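Local coordinates for protein malonyl CoA reductase (malonate semialdehyde-forming) (Sulfolobus tokodaii, PDB 2EP5) that probably reduces malonyl-CoA to malonate semialdehyde with NADPH, as a member of the aspartate-semialdehyde dehydrogenase family, at residues V80-E94 and L97-F111. Sequence-based numbering, arbitrary orientation.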
ATOM      1  N   VAL A  80       5.507 -27.522 -31.100  1.00 26.82           N
ATOM      2  CA  VAL A  80       6.100 -27.474 -29.767  1.00 25.24           C
ATOM      3  C   VAL A  80       5.048 -27.104 -28.732  1.00 24.34           C
ATOM      4  O   VAL A  80       4.196 -26.250 -28.971  1.00 26.60           O
ATOM      5  CB  VAL A  80       7.236 -26.430 -29.692  1.00 26.28           C
ATOM      6  CG1 VAL A  80       7.822 -26.390 -28.282  1.00 23.56           C
ATOM      7  CG2 VAL A  80       8.312 -26.762 -30.705  1.00 24.19           C
ATOM      8  N   VAL A  81       5.095 -27.760 -27.585  1.00 23.12           N
ATOM      9  CA  VAL A  81       4.153 -27.467 -26.522  1.00 20.72           C
ATOM     10  C   VAL A  81       4.884 -26.672 -25.456  1.00 21.89           C
ATOM     11  O   VAL A  81       5.917 -27.111 -24.949  1.00 21.77           O
ATOM     12  CB  VAL A  81       3.610 -28.740 -25.876  1.00 20.72           C
ATOM     13  CG1 VAL A  81       2.584 -28.376 -24.815  1.00 19.67           C
ATOM     14  CG2 VAL A  81       2.988 -29.635 -26.929  1.00 19.74           C
ATOM     15  N   LEU A  82       4.364 -25.487 -25.147  1.00 20.76           N
ATOM     16  CA  LEU A  82       4.953 -24.640 -24.117  1.00 20.60           C
ATOM     17  C   LEU A  82       4.084 -24.833 -22.882  1.00 19.84           C
ATOM     18  O   LEU A  82       2.880 -25.041 -22.996  1.00 19.50           O
ATOM     19  CB  LEU A  82       4.941 -23.173 -24.548  1.00 19.98           C
ATOM     20  CG  LEU A  82       5.477 -22.848 -25.943  1.00 21.66           C
ATOM     21  CD1 LEU A  82       5.651 -21.349 -26.038  1.00 19.75           C
ATOM     22  CD2 LEU A  82       6.802 -23.544 -26.206  1.00 19.03           C
ATOM     23  N   SER A  83       4.687 -24.763 -21.702  1.00 20.57           N
ATOM     24  CA  SER A  83       3.937 -24.982 -20.477  1.00 19.68           C
ATOM     25  C   SER A  83       4.192 -23.977 -19.365  1.00 20.04           C
ATOM     26  O   SER A  83       5.339 -23.647 -19.046  1.00 16.75           O
ATOM     27  CB  SER A  83       4.222 -26.391 -19.947  1.00 20.11           C
ATOM     28  OG  SER A  83       3.449 -26.666 -18.790  1.00 23.00           O
ATOM     29  N   ALA A  84       3.097 -23.503 -18.779  1.00 19.99           N
ATOM     30  CA  ALA A  84       3.143 -22.561 -17.673  1.00 21.89           C
ATOM     31  C   ALA A  84       2.249 -23.133 -16.583  1.00 21.50           C
ATOM     32  O   ALA A  84       1.743 -22.408 -15.734  1.00 22.77           O
ATOM     33  CB  ALA A  84       2.631 -21.200 -18.113  1.00 23.48           C
ATOM     34  N   LEU A  85       2.055 -24.448 -16.629  1.00 21.45           N
ATOM     35  CA  LEU A  85       1.227 -25.149 -15.650  1.00 21.93           C
ATOM     36  C   LEU A  85       1.717 -24.965 -14.216  1.00 22.67           C
ATOM     37  O   LEU A  85       2.909 -24.747 -13.969  1.00 22.46           O
ATOM     38  CB  LEU A  85       1.212 -26.643 -15.955  1.00 18.02           C
ATOM     39  CG  LEU A  85       0.536 -27.119 -17.234  1.00 20.42           C
ATOM     40  CD1 LEU A  85       1.036 -28.533 -17.570  1.00 18.81           C
ATOM     41  CD2 LEU A  85      -0.984 -27.086 -17.062  1.00 15.86           C
ATOM     42  N   PRO A  86       0.796 -25.029 -13.246  1.00 23.33           N
ATOM     43  CA  PRO A  86       1.289 -24.867 -11.876  1.00 22.82           C
ATOM     44  C   PRO A  86       2.161 -26.079 -11.507  1.00 23.07           C
ATOM     45  O   PRO A  86       1.953 -27.191 -12.006  1.00 22.12           O
ATOM     46  CB  PRO A  86       0.004 -24.751 -11.042  1.00 22.37           C
ATOM     47  CG  PRO A  86      -1.069 -25.369 -11.906  1.00 24.61           C
ATOM     48  CD  PRO A  86      -0.676 -24.952 -13.304  1.00 24.27           C
ATOM     49  N   ASN A  87       3.145 -25.842 -10.648  1.00 21.84           N
ATOM     50  CA  ASN A  87       4.080 -26.870 -10.214  1.00 23.13           C
ATOM     51  C   ASN A  87       3.442 -28.185  -9.756  1.00 22.76           C
ATOM     52  O   ASN A  87       3.947 -29.261 -10.072  1.00 22.90           O
ATOM     53  CB  ASN A  87       4.980 -26.306  -9.098  1.00 20.92           C
ATOM     54  CG  ASN A  87       5.928 -25.219  -9.598  1.00 21.05           C
ATOM     55  OD1 ASN A  87       6.464 -24.425  -8.811  1.00 21.13           O
ATOM     56  ND2 ASN A  87       6.151 -25.191 -10.906  1.00 17.17           N
ATOM     57  N   GLU A  88       2.335 -28.106  -9.028  1.00 23.53           N
ATOM     58  CA  GLU A  88       1.674 -29.313  -8.523  1.00 25.76           C
ATOM     59  C   GLU A  88       0.892 -30.128  -9.555  1.00 24.13           C
ATOM     60  O   GLU A  88       0.353 -31.183  -9.226  1.00 23.41           O
ATOM     61  CB  GLU A  88       0.735 -28.961  -7.366  1.00 26.93           C
ATOM     62  CG  GLU A  88       0.924 -27.564  -6.810  1.00 34.79           C
ATOM     63  CD  GLU A  88       0.565 -26.479  -7.815  1.00 37.66           C
ATOM     64  OE1 GLU A  88      -0.607 -26.430  -8.264  1.00 38.97           O
ATOM     65  OE2 GLU A  88       1.461 -25.678  -8.155  1.00 37.84           O
ATOM     66  N   LEU A  89       0.827 -29.661 -10.798  1.00 24.39           N
ATOM     67  CA  LEU A  89       0.085 -30.399 -11.824  1.00 25.66           C
ATOM     68  C   LEU A  89       0.930 -30.746 -13.039  1.00 25.01           C
ATOM     69  O   LEU A  89       0.577 -31.623 -13.821  1.00 26.73           O
ATOM     70  CB  LEU A  89      -1.121 -29.578 -12.296  1.00 26.59           C
ATOM     71  CG  LEU A  89      -2.129 -29.132 -11.235  1.00 30.53           C
ATOM     72  CD1 LEU A  89      -3.171 -28.200 -11.854  1.00 29.99           C
ATOM     73  CD2 LEU A  89      -2.792 -30.358 -10.630  1.00 30.29           C
ATOM     74  N   ALA A  90       2.052 -30.058 -13.188  1.00 24.14           N
ATOM     75  CA  ALA A  90       2.923 -30.246 -14.334  1.00 24.38           C
ATOM     76  C   ALA A  90       3.557 -31.616 -14.570  1.00 24.94           C
ATOM     77  O   ALA A  90       3.649 -32.047 -15.716  1.00 24.51           O
ATOM     78  CB  ALA A  90       4.021 -29.177 -14.315  1.00 22.78           C
ATOM     79  N   GLU A  91       3.999 -32.298 -13.516  1.00 26.01           N
ATOM     80  CA  GLU A  91       4.668 -33.585 -13.703  1.00 25.02           C
ATOM     81  C   GLU A  91       3.902 -34.601 -14.541  1.00 23.82           C
ATOM     82  O   GLU A  91       4.360 -34.989 -15.613  1.00 20.11           O
ATOM     83  CB  GLU A  91       5.050 -34.221 -12.360  1.00 26.48           C
ATOM     84  CG  GLU A  91       6.164 -35.270 -12.523  1.00 28.76           C
ATOM     85  CD  GLU A  91       6.582 -35.941 -11.224  1.00 30.93           C
ATOM     86  OE1 GLU A  91       6.758 -35.239 -10.211  1.00 32.72           O
ATOM     87  OE2 GLU A  91       6.755 -37.180 -11.220  1.00 35.62           O
ATOM     88  N   SER A  92       2.744 -35.034 -14.058  1.00 23.56           N
ATOM     89  CA  SER A  92       1.954 -36.012 -14.790  1.00 26.65           C
ATOM     90  C   SER A  92       1.655 -35.573 -16.219  1.00 27.55           C
ATOM     91  O   SER A  92       1.944 -36.288 -17.179  1.00 28.67           O
ATOM     92  CB  SER A  92       0.631 -36.269 -14.069  1.00 28.87           C
ATOM     93  OG  SER A  92       0.853 -36.754 -12.758  1.00 35.38           O
ATOM     94  N   ILE A  93       1.070 -34.388 -16.350  1.00 28.16           N
ATOM     95  CA  ILE A  93       0.694 -33.856 -17.653  1.00 27.10           C
ATOM     96  C   ILE A  93       1.858 -33.814 -18.624  1.00 26.69           C
ATOM     97  O   ILE A  93       1.810 -34.420 -19.694  1.00 28.89           O
ATOM     98  CB  ILE A  93       0.087 -32.447 -17.500  1.00 24.82           C
ATOM     99  CG1 ILE A  93      -1.190 -32.538 -16.668  1.00 20.69           C
ATOM    100  CG2 ILE A  93      -0.218 -31.851 -18.860  1.00 24.21           C
ATOM    101  CD1 ILE A  93      -1.741 -31.185 -16.235  1.00 22.85           C
ATOM    102  N   GLU A  94       2.913 -33.112 -18.247  1.00 26.63           N
ATOM    103  CA  GLU A  94       4.073 -32.995 -19.111  1.00 24.48           C
ATOM    104  C   GLU A  94       4.739 -34.334 -19.410  1.00 25.18           C
ATOM    105  O   GLU A  94       5.266 -34.536 -20.500  1.00 24.72           O
ATOM    106  CB  GLU A  94       5.080 -32.028 -18.494  1.00 22.46           C
ATOM    107  CG  GLU A  94       4.522 -30.622 -18.306  1.00 20.05           C
ATOM    108  CD  GLU A  94       5.549 -29.640 -17.756  1.00 19.59           C
ATOM    109  OE1 GLU A  94       6.706 -30.055 -17.502  1.00 16.21           O
ATOM    110  OE2 GLU A  94       5.193 -28.456 -17.577  1.00 17.04           O
ATOM    111  N   LEU A  97       2.765 -36.232 -22.153  1.00 26.60           N
ATOM    112  CA  LEU A  97       2.950 -35.599 -23.455  1.00 26.19           C
ATOM    113  C   LEU A  97       4.286 -36.004 -24.065  1.00 26.10           C
ATOM    114  O   LEU A  97       4.348 -36.395 -25.232  1.00 24.53           O
ATOM    115  CB  LEU A  97       2.876 -34.068 -23.335  1.00 25.43           C
ATOM    116  CG  LEU A  97       1.487 -33.484 -23.059  1.00 27.01           C
ATOM    117  CD1 LEU A  97       1.588 -31.975 -22.826  1.00 26.08           C
ATOM    118  CD2 LEU A  97       0.559 -33.804 -24.226  1.00 22.10           C
ATOM    119  N   VAL A  98       5.348 -35.915 -23.268  1.00 26.69           N
ATOM    120  CA  VAL A  98       6.686 -36.274 -23.724  1.00 28.00           C
ATOM    121  C   VAL A  98       6.776 -37.762 -24.056  1.00 28.66           C
ATOM    122  O   VAL A  98       7.509 -38.153 -24.964  1.00 28.92           O
ATOM    123  CB  VAL A  98       7.751 -35.920 -22.659  1.00 28.56           C
ATOM    124  CG1 VAL A  98       9.095 -36.547 -23.021  1.00 27.42           C
ATOM    125  CG2 VAL A  98       7.901 -34.417 -22.574  1.00 26.93           C
ATOM    126  N   LYS A  99       6.040 -38.589 -23.320  1.00 29.34           N
ATOM    127  CA  LYS A  99       6.040 -40.023 -23.585  1.00 30.74           C
ATOM    128  C   LYS A  99       5.361 -40.298 -24.927  1.00 30.90           C
ATOM    129  O   LYS A  99       5.703 -41.252 -25.625  1.00 30.41           O
ATOM    130  CB  LYS A  99       5.303 -40.779 -22.480  1.00 32.42           C
ATOM    131  CG  LYS A  99       6.113 -41.001 -21.221  1.00 34.84           C
ATOM    132  CD  LYS A  99       5.320 -41.828 -20.222  1.00 37.10           C
ATOM    133  CE  LYS A  99       6.139 -42.158 -18.986  1.00 36.95           C
ATOM    134  NZ  LYS A  99       5.356 -42.995 -18.031  1.00 38.72           N
ATOM    135  N   ASN A 100       4.395 -39.459 -25.285  1.00 30.33           N
ATOM    136  CA  ASN A 100       3.690 -39.629 -26.547  1.00 29.25           C
ATOM    137  C   ASN A 100       4.433 -38.996 -27.710  1.00 27.47           C
ATOM    138  O   ASN A 100       3.918 -38.952 -28.819  1.00 29.34           O
ATOM    139  CB  ASN A 100       2.280 -39.047 -26.455  1.00 32.11           C
ATOM    140  CG  ASN A 100       1.311 -39.985 -25.770  1.00 33.90           C
ATOM    141  OD1 ASN A 100       1.021 -41.068 -26.279  1.00 38.77           O
ATOM    142  ND2 ASN A 100       0.809 -39.582 -24.611  1.00 36.25           N
ATOM    143  N   GLY A 101       5.639 -38.501 -27.454  1.00 26.32           N
ATOM    144  CA  GLY A 101       6.432 -37.908 -28.520  1.00 24.45           C
ATOM    145  C   GLY A 101       6.419 -36.395 -28.677  1.00 23.39           C
ATOM    146  O   GLY A 101       7.065 -35.866 -29.579  1.00 24.23           O
ATOM    147  N   LYS A 102       5.699 -35.688 -27.819  1.00 23.07           N
ATOM    148  CA  LYS A 102       5.641 -34.230 -27.916  1.00 24.63           C
ATOM    149  C   LYS A 102       6.911 -33.549 -27.425  1.00 24.51           C
ATOM    150  O   LYS A 102       7.573 -34.046 -26.511  1.00 24.77           O
ATOM    151  CB  LYS A 102       4.464 -33.689 -27.100  1.00 22.84           C
ATOM    152  CG  LYS A 102       3.089 -34.078 -27.623  1.00 24.90           C
ATOM    153  CD  LYS A 102       2.604 -33.150 -28.732  1.00 24.71           C
ATOM    154  CE  LYS A 102       3.448 -33.238 -29.984  1.00 24.25           C
ATOM    155  NZ  LYS A 102       2.948 -32.309 -31.022  1.00 22.31           N
ATOM    156  N   ILE A 103       7.257 -32.426 -28.051  1.00 24.12           N
ATOM    157  CA  ILE A 103       8.408 -31.630 -27.623  1.00 24.84           C
ATOM    158  C   ILE A 103       7.819 -30.607 -26.636  1.00 25.86           C
ATOM    159  O   ILE A 103       6.994 -29.770 -27.016  1.00 22.97           O
ATOM    160  CB  ILE A 103       9.055 -30.860 -28.790  1.00 24.72           C
ATOM    161  CG1 ILE A 103       9.684 -31.839 -29.787  1.00 25.43           C
ATOM    162  CG2 ILE A 103      10.106 -29.899 -28.247  1.00 22.25           C
ATOM    163  CD1 ILE A 103      10.350 -31.165 -30.964  1.00 21.33           C
ATOM    164  N   VAL A 104       8.230 -30.690 -25.373  1.00 25.30           N
ATOM    165  CA  VAL A 104       7.715 -29.794 -24.343  1.00 24.07           C
ATOM    166  C   VAL A 104       8.776 -28.884 -23.734  1.00 24.54           C
ATOM    167  O   VAL A 104       9.854 -29.349 -23.347  1.00 25.74           O
ATOM    168  CB  VAL A 104       7.070 -30.601 -23.183  1.00 25.45           C
ATOM    169  CG1 VAL A 104       6.500 -29.657 -22.135  1.00 22.56           C
ATOM    170  CG2 VAL A 104       5.988 -31.522 -23.719  1.00 24.78           C
ATOM    171  N   VAL A 105       8.458 -27.591 -23.651  1.00 22.91           N
ATOM    172  CA  VAL A 105       9.332 -26.580 -23.046  1.00 20.46           C
ATOM    173  C   VAL A 105       8.478 -25.985 -21.925  1.00 22.26           C
ATOM    174  O   VAL A 105       7.466 -25.317 -22.178  1.00 22.67           O
ATOM    175  CB  VAL A 105       9.718 -25.465 -24.041  1.00 19.62           C
ATOM    176  CG1 VAL A 105      10.677 -24.484 -23.371  1.00 18.14           C
ATOM    177  CG2 VAL A 105      10.368 -26.064 -25.273  1.00 17.57           C
ATOM    178  N   SER A 106       8.890 -26.230 -20.686  1.00 20.80           N
ATOM    179  CA  SER A 106       8.119 -25.796 -19.531  1.00 21.40           C
ATOM    180  C   SER A 106       8.861 -25.002 -18.466  1.00 22.21           C
ATOM    181  O   SER A 106      10.053 -25.231 -18.224  1.00 24.06           O
ATOM    182  CB  SER A 106       7.490 -27.036 -18.886  1.00 20.17           C
ATOM    183  OG  SER A 106       7.112 -26.787 -17.550  1.00 21.87           O
ATOM    184  N   ASN A 107       8.159 -24.063 -17.827  1.00 19.91           N
ATOM    185  CA  ASN A 107       8.784 -23.294 -16.762  1.00 19.51           C
ATOM    186  C   ASN A 107       8.293 -23.737 -15.385  1.00 17.94           C
ATOM    187  O   ASN A 107       8.547 -23.077 -14.384  1.00 20.10           O
ATOM    188  CB  ASN A 107       8.623 -21.765 -16.970  1.00 17.33           C
ATOM    189  CG  ASN A 107       7.176 -21.317 -17.212  1.00 19.00           C
ATOM    190  OD1 ASN A 107       6.916 -20.519 -18.121  1.00 19.85           O
ATOM    191  ND2 ASN A 107       6.245 -21.796 -16.397  1.00 14.58           N
ATOM    192  N   ALA A 108       7.598 -24.870 -15.340  1.00 19.20           N
ATOM    193  CA  ALA A 108       7.112 -25.428 -14.074  1.00 20.37           C
ATOM    194  C   ALA A 108       8.266 -26.220 -13.457  1.00 20.91           C
ATOM    195  O   ALA A 108       9.084 -26.789 -14.174  1.00 21.27           O
ATOM    196  CB  ALA A 108       5.921 -26.339 -14.315  1.00 18.87           C
ATOM    197  N   SER A 109       8.310 -26.270 -12.131  1.00 21.68           N
ATOM    198  CA  SER A 109       9.386 -26.945 -11.393  1.00 21.57           C
ATOM    199  C   SER A 109       9.701 -28.441 -11.602  1.00 21.25           C
ATOM    200  O   SER A 109      10.869 -28.832 -11.577  1.00 22.74           O
ATOM    201  CB  SER A 109       9.191 -26.688  -9.900  1.00 18.65           C
ATOM    202  OG  SER A 109       7.959 -27.219  -9.472  1.00 20.63           O
ATOM    203  N   PRO A 110       8.684 -29.299 -11.793  1.00 20.94           N
ATOM    204  CA  PRO A 110       8.992 -30.725 -11.986  1.00 21.39           C
ATOM    205  C   PRO A 110      10.044 -31.018 -13.066  1.00 21.95           C
ATOM    206  O   PRO A 110       9.997 -30.452 -14.160  1.00 21.75           O
ATOM    207  CB  PRO A 110       7.629 -31.326 -12.323  1.00 21.67           C
ATOM    208  CG  PRO A 110       6.689 -30.464 -11.518  1.00 19.60           C
ATOM    209  CD  PRO A 110       7.229 -29.074 -11.795  1.00 19.74           C
ATOM    210  N   PHE A 111      11.000 -31.886 -12.736  1.00 20.48           N
ATOM    211  CA  PHE A 111      12.067 -32.279 -13.654  1.00 21.92           C
ATOM    212  C   PHE A 111      13.207 -31.272 -13.826  1.00 22.81           C
ATOM    213  O   PHE A 111      14.236 -31.607 -14.413  1.00 22.83           O
ATOM    214  CB  PHE A 111      11.496 -32.592 -15.041  1.00 23.74           C
ATOM    215  CG  PHE A 111      10.628 -33.813 -15.085  1.00 26.33           C
ATOM    216  CD1 PHE A 111      11.172 -35.078 -14.865  1.00 27.24           C
ATOM    217  CD2 PHE A 111       9.263 -33.701 -15.348  1.00 26.71           C
ATOM    218  CE1 PHE A 111      10.368 -36.218 -14.906  1.00 27.86           C
ATOM    219  CE2 PHE A 111       8.450 -34.830 -15.392  1.00 27.57           C
ATOM    220  CZ  PHE A 111       9.006 -36.095 -15.169  1.00 28.81           C
TER
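E94 reaches from helix 87-99 to the ends of two neighbouring parallel strands, where S83 and S106 meet its carboxylate. Its chain is extended beyond CG, with CG swung away from the carbonyl carbon (chi1 -61°), and this carries the acid up to the sheet. OE2 takes two hydroxyl bonds. S106 OG donates on the syn side at 2.5 Å, and S83 OG donates on the anti side at 2.8 Å from the same OE2. Both hydroxyls lie a little over 20° out of the carboxylate plane. The two serines are paired in register, with their CB atoms 3.5 Å apart. S106 OG also accepts from A108 N at 3.0 Å, which makes an ST turn.

Strands 80-83 and 103-106 are held by a ladder of four backbone bonds, from V81 N to I103 O through to N107 N to S83 O. V81 and V104 lie on the serine face, under the helix. There V81 CG1 meets L97 CD1 at 4.2 Å. The V81 and K102 side chains cross at about a right angle, with V81 CG2 4.0 Å from K102 CD. K102 NZ bonds to V78 O and H75 O. On the other face L82 and V105 lie side by side and pack on helix 334-347.

Beyond the strands, A90 CB presses on A108 CB at 3.4 Å. P110 sets CG against N87 O and CB against E91 CB. The E91 and F111 side chains run nearly perpendicular, and E91 CG comes obliquely to the ring, 3.7 Å from F111 CE2.

This is a beta-alpha-beta crossover of the Rossmann-type NAD-binding domain. K147 forms a salt bridge with E94 OE1 and bonds to S106 OG and A108 O. Its charge probably favours an ionised E94. The bonds from S83 and S106 to the buried carboxylate tie the helix to both strand ends.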